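Local coordinates for endo-xylogalacturonan hydrolase A (Aspergillus tubingensis, PDB 4C2L), which hydrolyses the galacturonan backbone of xylogalacturonan, a component of the hairy regions of pectin, and needs that backbone to carry xylose, at residues T29-A34 and T55-S60; N59-L64 and T84-G89; E75-F80 and S110-G115. All blocks are in the same frame, centred on the assembly; numbering follows the deposited sequence. Where two conformers were deposited one is given.

Overall arrangement
Contact 1 (29-34 with 55-60) and contact 3 (75-80 with 110-115) reach neighbouring strands, 55-58 and 77-80, in successive coils of the parallel beta-helix. Their centres are about 12 Å apart. Contact 3 is buried and is a regular strand pair, held by backbone hydrogen bonds with mostly apolar side chains. Contact 1 is partly buried. There two aspartates at the start of helix 32-42 bond to backbone amides and a hydroxyl of 55-60. Contact 2 (59-64 with 84-89) lies at the surface and shares Asn59 and Ser60 with contact 1. It rests on two aromatic rings and one hydrogen bond. Phe80 of contact 3 packs against Trp87 of contact 2.

Contact 1: T29-A34 and T55-S60; sequences TDDVPA and TYYLNS
Asp30 and Asp31 take part in all four hydrogen bonds between 29-34 and 55-60. Asp30 uses both carboxylate oxygens. Its OD1 accepts from Asn59 N at 2.9 Å, and also from Val32 N in its own segment at 3.0 Å. The two N-H groups reach OD1 from opposite faces of the carboxylate plane. Its OD2 accepts from Ser60 OG at 2.8 Å through the syn lone pair. Three bonds therefore fix the rotation of this group. With CG anti to the backbone N (chi1 -166°), the carboxylate is brought to Asn59 and Ser60.

Asp31 pairs with Tyr57 twice. Asp31 N donates to Tyr57 O at 2.8 Å. In return Tyr57 N donates to Asp31 OD2 at 2.8 Å, on the anti side and somewhat out of the carboxylate plane. Asp31 OD1 accepts from Gly24 N, so both oxygens are engaged in this buried site. A water lies within hydrogen-bonding distance of Asp31 OD2 and Thr55 O. Two more polar groups bond outside the contact: Asn59 ND2 to Ser27 O, and Tyr56 OH to Pro21 O.

The Val32 bond is a capping bond at the helix start. The same OD1 also takes Asn59 N, and this and the other bonds from Asp30 and Asp31 tie the helix start to 55-60. Helix 32-42 is the N-terminal helix at the end of the right-handed parallel beta-helix of family 28.

Apolar contact is smaller. Val32 CG2 touches Leu58 CB at 3.9 Å, and the valine side chain also lies against Ser60 OG. The Asn59 side chain slides past that of Asp30 in the opposite direction, their flat groups 30° apart. The Tyr56 ring meets Phe50 edge-to-face.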
loop_
_atom_site.group_PDB
_atom_site.type_symbol
_atom_site.label_atom_id
_atom_site.label_comp_id
_atom_site.label_asym_id
_atom_site.label_seq_id
_atom_site.Cartn_x
_atom_site.Cartn_y
_atom_site.Cartn_z
ATOM N N THR A 29 2.564 1.179 31.543
ATOM C CA THR A 29 3.568 0.119 31.592
ATOM C C THR A 29 3.742 -0.501 30.219
ATOM O O THR A 29 2.789 -1.034 29.653
ATOM C CB THR A 29 3.206 -0.958 32.627
ATOM O OG1 THR A 29 3.158 -0.344 33.918
ATOM C CG2 THR A 29 4.254 -2.065 32.647
ATOM N N ASP A 30 4.967 -0.430 29.704
ATOM C CA ASP A 30 5.268 -0.978 28.383
ATOM C C ASP A 30 5.281 -2.512 28.470
ATOM O O ASP A 30 6.016 -3.083 29.287
ATOM C CB ASP A 30 6.636 -0.452 27.943
ATOM C CG ASP A 30 6.899 -0.677 26.469
ATOM O OD1 ASP A 30 6.074 -1.336 25.795
ATOM O OD2 ASP A 30 7.929 -0.161 26.000
ATOM N N ASP A 31 4.451 -3.178 27.651
ATOM C CA ASP A 31 4.430 -4.638 27.585
ATOM C C ASP A 31 5.418 -5.231 26.587
ATOM O O ASP A 31 5.568 -6.453 26.506
ATOM C CB ASP A 31 3.014 -5.147 27.236
ATOM C CG ASP A 31 2.016 -4.924 28.362
ATOM O OD1 ASP A 31 2.401 -5.027 29.554
ATOM O OD2 ASP A 31 0.830 -4.656 28.058
ATOM N N VAL A 32 6.077 -4.383 25.801
ATOM C CA VAL A 32 7.003 -4.886 24.781
ATOM C C VAL A 32 8.062 -5.861 25.348
ATOM O O VAL A 32 8.276 -6.915 24.776
ATOM C CB VAL A 32 7.622 -3.739 23.951
ATOM C CG1 VAL A 32 8.817 -4.212 23.133
ATOM C CG2 VAL A 32 6.567 -3.134 23.019
ATOM N N PRO A 33 8.689 -5.537 26.500
ATOM C CA PRO A 33 9.697 -6.516 26.964
ATOM C C PRO A 33 9.121 -7.896 27.268
ATOM O O PRO A 33 9.745 -8.905 26.931
ATOM C CB PRO A 33 10.258 -5.858 28.233
ATOM C CG PRO A 33 10.144 -4.399 27.925
ATOM C CD PRO A 33 8.806 -4.255 27.219
ATOM N N ALA A 34 7.940 -7.938 27.887
ATOM C CA ALA A 34 7.256 -9.205 28.145
ATOM C C ALA A 34 6.972 -9.963 26.857
ATOM O O ALA A 34 7.105 -11.192 26.813
ATOM C CB ALA A 34 5.957 -8.978 28.910
ATOM N N THR A 55 -5.702 -6.934 26.512
ATOM C CA THR A 55 -5.175 -5.687 25.944
ATOM C C THR A 55 -3.716 -5.549 26.375
ATOM O O THR A 55 -3.400 -5.594 27.575
ATOM C CB THR A 55 -5.971 -4.433 26.378
ATOM O OG1 THR A 55 -7.336 -4.535 25.927
ATOM C CG2 THR A 55 -5.368 -3.170 25.761
ATOM N N TYR A 56 -2.842 -5.403 25.392
ATOM C CA TYR A 56 -1.422 -5.172 25.647
ATOM C C TYR A 56 -1.076 -3.770 25.182
ATOM O O TYR A 56 -1.597 -3.308 24.165
ATOM C CB TYR A 56 -0.570 -6.189 24.893
ATOM C CG TYR A 56 -0.662 -7.590 25.466
ATOM C CD1 TYR A 56 -1.785 -8.393 25.231
ATOM C CD2 TYR A 56 0.367 -8.104 26.245
ATOM C CE1 TYR A 56 -1.869 -9.673 25.759
ATOM C CE2 TYR A 56 0.293 -9.375 26.790
ATOM C CZ TYR A 56 -0.824 -10.156 26.539
ATOM O OH TYR A 56 -0.885 -11.420 27.069
ATOM N N TYR A 57 -0.205 -3.098 25.936
ATOM C CA TYR A 57 0.167 -1.719 25.676
ATOM C C TYR A 57 1.586 -1.736 25.185
ATOM O O TYR A 57 2.482 -2.172 25.895
ATOM C CB TYR A 57 0.035 -0.864 26.952
ATOM C CG TYR A 57 -1.396 -0.827 27.387
ATOM C CD1 TYR A 57 -2.307 0.021 26.748
ATOM C CD2 TYR A 57 -1.857 -1.682 28.386
ATOM C CE1 TYR A 57 -3.641 0.047 27.127
ATOM C CE2 TYR A 57 -3.198 -1.680 28.768
ATOM C CZ TYR A 57 -4.074 -0.810 28.136
ATOM O OH TYR A 57 -5.405 -0.802 28.491
ATOM N N LEU A 58 1.780 -1.306 23.945
ATOM C CA LEU A 58 3.090 -1.386 23.336
ATOM C C LEU A 58 3.610 0.032 23.236
ATOM O O LEU A 58 3.142 0.815 22.413
ATOM C CB LEU A 58 2.982 -2.036 21.949
ATOM C CG LEU A 58 2.781 -3.568 21.906
ATOM C CD1 LEU A 58 1.548 -4.040 22.631
ATOM C CD2 LEU A 58 2.702 -4.008 20.453
ATOM N N ASN A 59 4.568 0.380 24.081
ATOM C CA ASN A 59 4.989 1.779 24.174
ATOM C C ASN A 59 6.357 2.036 23.533
ATOM O O ASN A 59 6.980 3.099 23.739
ATOM C CB ASN A 59 4.992 2.218 25.637
ATOM C CG ASN A 59 3.618 2.160 26.262
ATOM O OD1 ASN A 59 2.608 2.076 25.559
ATOM N ND2 ASN A 59 3.569 2.191 27.600
ATOM N N SER A 60 6.793 1.069 22.731
ATOM C CA SER A 60 8.070 1.142 22.032
ATOM C C SER A 60 8.025 0.223 20.828
ATOM O O SER A 60 7.040 -0.515 20.647
ATOM C CB SER A 60 9.192 0.721 22.981
ATOM O OG SER A 60 8.971 -0.591 23.467
HETATM O O HOH W 1 -1.392 -5.079 29.395
#

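Contact 2: N59-L64 and T84-G89; sequences NSVLDL and TDYWSG
Tyr86 and Trp87, consecutive residues of helix 84-87, both reach the turn at Ser60 and Val61. In Tyr86, CG lies anti to the backbone N (chi1 175°), and the ring extends from the helix toward the turn. Its hydroxyl OH accepts a hydrogen bond from Val61 N at 3.0 Å, with an N-H...O angle of 163°. Val61 N lies at the edge of the ring, near its plane. Asn59 O sits over the centre of one face. Ser60 CB comes within 3.3 Å of Tyr86 OH.

Trp87 has its CG on the other side, beside its own backbone N and anti to the carbonyl carbon (chi1 -69°). The six-membered end of the indole is thereby brought up to the turn, where CH2 meets Ser60 C at 3.6 Å. Its CZ3 touches Val61 CG2 at 3.7 Å. This methyl also lies against Tyr86 OH, so this one methyl touches both aromatic side chains. Tyr86 CD2 lies over one face of the Trp87 ring. Trp87 NE1 donates to Ala81 O. Arg90 makes a cation-pi contact with Tyr86.

The contact is packing of the turn after strand 55-58 against the short helix that follows the neighbouring strand 77-80. It joins successive coils of a parallel beta-helix, away from the probable active-site residues Asp210 and His233.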
loop_
_atom_site.group_PDB
_atom_site.type_symbol
_atom_site.label_atom_id
_atom_site.label_comp_id
_atom_site.label_asym_id
_atom_site.label_seq_id
_atom_site.Cartn_x
_atom_site.Cartn_y
_atom_site.Cartn_z
ATOM N N ASN A 59 4.568 0.380 24.081
ATOM C CA ASN A 59 4.989 1.779 24.174
ATOM C C ASN A 59 6.357 2.036 23.533
ATOM O O ASN A 59 6.980 3.099 23.739
ATOM C CB ASN A 59 4.992 2.218 25.637
ATOM C CG ASN A 59 3.618 2.160 26.262
ATOM O OD1 ASN A 59 2.608 2.076 25.559
ATOM N ND2 ASN A 59 3.569 2.191 27.600
ATOM N N SER A 60 6.793 1.069 22.731
ATOM C CA SER A 60 8.070 1.142 22.032
ATOM C C SER A 60 8.025 0.223 20.828
ATOM O O SER A 60 7.040 -0.515 20.647
ATOM C CB SER A 60 9.192 0.721 22.981
ATOM O OG SER A 60 8.971 -0.591 23.467
ATOM N N VAL A 61 9.077 0.250 20.007
ATOM C CA VAL A 61 9.143 -0.635 18.834
ATOM C C VAL A 61 9.066 -2.096 19.271
ATOM O O VAL A 61 9.779 -2.491 20.198
ATOM C CB VAL A 61 10.463 -0.430 18.076
ATOM C CG1 VAL A 61 10.612 -1.475 16.966
ATOM C CG2 VAL A 61 10.532 0.992 17.522
ATOM N N LEU A 62 8.210 -2.878 18.620
ATOM C CA LEU A 62 8.132 -4.324 18.863
ATOM C C LEU A 62 8.920 -5.034 17.780
ATOM O O LEU A 62 8.538 -5.020 16.610
ATOM C CB LEU A 62 6.677 -4.810 18.821
ATOM C CG LEU A 62 6.461 -6.319 18.951
ATOM C CD1 LEU A 62 7.075 -6.853 20.235
ATOM C CD2 LEU A 62 4.967 -6.633 18.907
ATOM N N ASP A 63 10.031 -5.636 18.175
ATOM C CA ASP A 63 10.916 -6.280 17.227
ATOM C C ASP A 63 10.652 -7.782 17.267
ATOM O O ASP A 63 10.744 -8.399 18.330
ATOM C CB ASP A 63 12.369 -5.961 17.601
ATOM C CG ASP A 63 13.337 -6.348 16.517
ATOM O OD1 ASP A 63 13.394 -7.554 16.203
ATOM O OD2 ASP A 63 14.040 -5.454 15.980
ATOM N N LEU A 64 10.281 -8.353 16.128
ATOM C CA LEU A 64 9.909 -9.774 16.056
ATOM C C LEU A 64 11.062 -10.673 15.599
ATOM O O LEU A 64 10.849 -11.832 15.217
ATOM C CB LEU A 64 8.685 -9.965 15.146
ATOM C CG LEU A 64 7.416 -9.216 15.574
ATOM C CD1 LEU A 64 6.249 -9.607 14.660
ATOM C CD2 LEU A 64 7.070 -9.491 17.035
ATOM N N THR A 84 4.285 10.843 20.315
ATOM C CA THR A 84 4.865 11.350 19.067
ATOM C C THR A 84 6.372 11.654 19.148
ATOM O O THR A 84 7.065 11.517 18.155
ATOM C CB THR A 84 4.089 12.560 18.495
ATOM O OG1 THR A 84 4.003 13.590 19.485
ATOM C CG2 THR A 84 2.693 12.122 18.087
ATOM N N ASP A 85 6.864 12.061 20.323
ATOM C CA ASP A 85 8.295 12.300 20.495
ATOM C C ASP A 85 9.063 10.993 20.324
ATOM O O ASP A 85 10.138 10.966 19.714
ATOM C CB ASP A 85 8.604 12.859 21.894
ATOM C CG ASP A 85 8.276 14.343 22.044
ATOM O OD1 ASP A 85 7.912 15.017 21.060
ATOM O OD2 ASP A 85 8.396 14.841 23.186
ATOM N N TYR A 86 8.529 9.908 20.884
ATOM C CA TYR A 86 9.210 8.618 20.765
ATOM C C TYR A 86 9.260 8.136 19.305
ATOM O O TYR A 86 10.310 7.708 18.803
ATOM C CB TYR A 86 8.556 7.554 21.660
ATOM C CG TYR A 86 9.169 6.196 21.443
ATOM C CD1 TYR A 86 10.350 5.823 22.113
ATOM C CD2 TYR A 86 8.610 5.287 20.515
ATOM C CE1 TYR A 86 10.933 4.583 21.887
ATOM C CE2 TYR A 86 9.191 4.058 20.286
ATOM C CZ TYR A 86 10.339 3.702 20.971
ATOM O OH TYR A 86 10.899 2.471 20.740
ATOM N N TRP A 87 8.119 8.196 18.629
ATOM C CA TRP A 87 8.012 7.648 17.275
ATOM C C TRP A 87 8.659 8.493 16.222
ATOM O O TRP A 87 8.882 8.023 15.099
ATOM C CB TRP A 87 6.534 7.429 16.924
ATOM C CG TRP A 87 5.953 6.319 17.743
ATOM C CD1 TRP A 87 4.961 6.393 18.722
ATOM C CD2 TRP A 87 6.352 4.914 17.706
ATOM N NE1 TRP A 87 4.724 5.148 19.266
ATOM C CE2 TRP A 87 5.524 4.220 18.700
ATOM C CE3 TRP A 87 7.281 4.186 16.975
ATOM C CZ2 TRP A 87 5.637 2.853 18.926
ATOM C CZ3 TRP A 87 7.377 2.803 17.204
ATOM C CH2 TRP A 87 6.575 2.159 18.160
ATOM N N SER A 88 8.980 9.737 16.566
ATOM C CA SER A 88 9.560 10.679 15.602
ATOM C C SER A 88 10.763 10.091 14.838
ATOM O O SER A 88 11.769 9.720 15.446
ATOM C CB SER A 88 9.991 11.966 16.328
ATOM O OG SER A 88 10.439 12.916 15.382
ATOM N N GLY A 89 10.646 10.019 13.515
ATOM C CA GLY A 89 11.717 9.526 12.654
ATOM C C GLY A 89 12.003 8.030 12.715
ATOM O O GLY A 89 12.967 7.556 12.098
#

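Contact 3: E75-F80 and S110-G115; sequences EGLLKF and SGVIDG
Leu77 lays its CD1 methyl over Val112 CG1, 3.7 Å away, and also reaches Asp114 CB. Its CG is anti to the backbone N (chi1 173°), which sends the branch across to the second strand. Lys79 and Asp114 lie side by side on this same face and point the same way. Their charged ends, Lys79 NZ and Asp114 OD2, stay 4.9 Å apart and do not pair. Asp114 OD1 accepts from Asn116 N, and OD2 makes a long, weak ion pair with Lys152 NZ.

Leu78 and Ile113 share the opposite face and are buried. The Phe80 side chain lies alongside Ile113, with Phe80 CE2 meeting Ile113 CG2 at 4.0 Å. The Phe80 ring also turns its edge to Asp114 O.

The backbones run parallel, 7° apart. Val112 N donates to Gly76 O at 3.0 Å. Leu78 N then donates to Val112 O, and Asp114 N to Leu78 O at 2.8 Å. The ladder ends with Phe80 N and Asp114 O at 2.9 Å. Gly111 CA adds a CA-H...O contact to Gly76 O. At the start of the ladder, Glu75 is tied by its carboxylate to Ser106, Leu107 and Thr108.

Strand 77-80 sits between strands 55-58 and 112-114, and 142-152 follows beyond 112-114. This is the stacking of coils in a parallel beta-helix. Leu135 of strand 134-139 packs against Phe80 and Ile113 within the solenoid.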
loop_
_atom_site.group_PDB
_atom_site.type_symbol
_atom_site.label_atom_id
_atom_site.label_comp_id
_atom_site.label_asym_id
_atom_site.label_seq_id
_atom_site.Cartn_x
_atom_site.Cartn_y
_atom_site.Cartn_z
ATOM N N GLU A 75 -5.182 -12.541 19.450
ATOM C CA GLU A 75 -6.648 -12.592 19.592
ATOM C C GLU A 75 -7.190 -11.405 20.373
ATOM O O GLU A 75 -8.393 -11.149 20.376
ATOM C CB GLU A 75 -7.103 -13.916 20.231
ATOM C CG GLU A 75 -6.396 -15.146 19.678
ATOM C CD GLU A 75 -6.603 -15.340 18.179
ATOM O OE1 GLU A 75 -7.518 -14.723 17.607
ATOM O OE2 GLU A 75 -5.852 -16.117 17.579
ATOM N N GLY A 76 -6.290 -10.661 21.014
ATOM C CA GLY A 76 -6.671 -9.482 21.771
ATOM C C GLY A 76 -6.269 -8.206 21.062
ATOM O O GLY A 76 -6.042 -8.190 19.843
ATOM N N LEU A 77 -6.160 -7.142 21.847
ATOM C CA LEU A 77 -5.829 -5.816 21.344
ATOM C C LEU A 77 -4.370 -5.503 21.663
ATOM O O LEU A 77 -3.951 -5.633 22.811
ATOM C CB LEU A 77 -6.727 -4.777 22.029
ATOM C CG LEU A 77 -6.423 -3.284 21.744
ATOM C CD1 LEU A 77 -6.457 -2.996 20.237
ATOM C CD2 LEU A 77 -7.391 -2.391 22.505
ATOM N N LEU A 78 -3.593 -5.149 20.639
ATOM C CA LEU A 78 -2.240 -4.624 20.851
ATOM C C LEU A 78 -2.345 -3.151 20.565
ATOM O O LEU A 78 -2.560 -2.753 19.413
ATOM C CB LEU A 78 -1.227 -5.259 19.883
ATOM C CG LEU A 78 -1.150 -6.790 19.817
ATOM C CD1 LEU A 78 0.018 -7.270 18.967
ATOM C CD2 LEU A 78 -1.054 -7.385 21.203
ATOM N N LYS A 79 -2.232 -2.335 21.610
ATOM C CA LYS A 79 -2.444 -0.920 21.452
ATOM C C LYS A 79 -1.127 -0.178 21.590
ATOM O O LYS A 79 -0.539 -0.158 22.672
ATOM C CB LYS A 79 -3.451 -0.400 22.478
ATOM C CG LYS A 79 -3.700 1.093 22.280
ATOM C CD LYS A 79 -4.851 1.599 23.105
ATOM C CE LYS A 79 -5.225 3.006 22.673
ATOM N NZ LYS A 79 -6.197 3.554 23.661
ATOM N N PHE A 80 -0.667 0.415 20.487
ATOM C CA PHE A 80 0.543 1.250 20.536
ATOM C C PHE A 80 0.312 2.596 21.193
ATOM O O PHE A 80 -0.758 3.189 21.065
ATOM C CB PHE A 80 1.093 1.476 19.132
ATOM C CG PHE A 80 1.896 0.334 18.634
ATOM C CD1 PHE A 80 3.234 0.192 19.020
ATOM C CD2 PHE A 80 1.332 -0.621 17.779
ATOM C CE1 PHE A 80 3.987 -0.880 18.556
ATOM C CE2 PHE A 80 2.093 -1.691 17.321
ATOM C CZ PHE A 80 3.415 -1.816 17.705
ATOM N N SER A 110 -10.652 -11.848 16.157
ATOM C CA SER A 110 -10.893 -10.758 17.098
ATOM C C SER A 110 -9.663 -9.887 17.323
ATOM O O SER A 110 -9.765 -8.833 17.953
ATOM C CB SER A 110 -11.407 -11.298 18.438
ATOM O OG SER A 110 -12.564 -12.090 18.233
ATOM N N GLY A 111 -8.514 -10.337 16.819
ATOM C CA GLY A 111 -7.249 -9.608 17.052
ATOM C C GLY A 111 -7.205 -8.244 16.381
ATOM O O GLY A 111 -7.590 -8.097 15.217
ATOM N N VAL A 112 -6.705 -7.245 17.105
ATOM C CA VAL A 112 -6.616 -5.890 16.578
ATOM C C VAL A 112 -5.243 -5.315 16.918
ATOM O O VAL A 112 -4.789 -5.428 18.065
ATOM C CB VAL A 112 -7.712 -4.976 17.193
ATOM C CG1 VAL A 112 -7.554 -3.543 16.699
ATOM C CG2 VAL A 112 -9.107 -5.491 16.843
ATOM N N ILE A 113 -4.580 -4.724 15.922
ATOM C CA ILE A 113 -3.348 -3.969 16.162
ATOM C C ILE A 113 -3.745 -2.517 15.942
ATOM O O ILE A 113 -4.101 -2.125 14.828
ATOM C CB ILE A 113 -2.203 -4.385 15.202
ATOM C CG1 ILE A 113 -1.913 -5.887 15.337
ATOM C CG2 ILE A 113 -0.943 -3.552 15.470
ATOM C CD1 ILE A 113 -1.009 -6.449 14.242
ATOM N N ASP A 114 -3.684 -1.728 17.006
ATOM C CA ASP A 114 -4.121 -0.340 16.983
ATOM C C ASP A 114 -2.884 0.557 16.982
ATOM O O ASP A 114 -2.215 0.675 18.011
ATOM C CB ASP A 114 -4.997 -0.068 18.228
ATOM C CG ASP A 114 -5.588 1.352 18.264
ATOM O OD1 ASP A 114 -5.254 2.199 17.416
ATOM O OD2 ASP A 114 -6.418 1.623 19.172
ATOM N N GLY A 115 -2.606 1.210 15.848
ATOM C CA GLY A 115 -1.477 2.137 15.738
ATOM C C GLY A 115 -1.635 3.466 16.440
ATOM O O GLY A 115 -0.658 4.213 16.563
#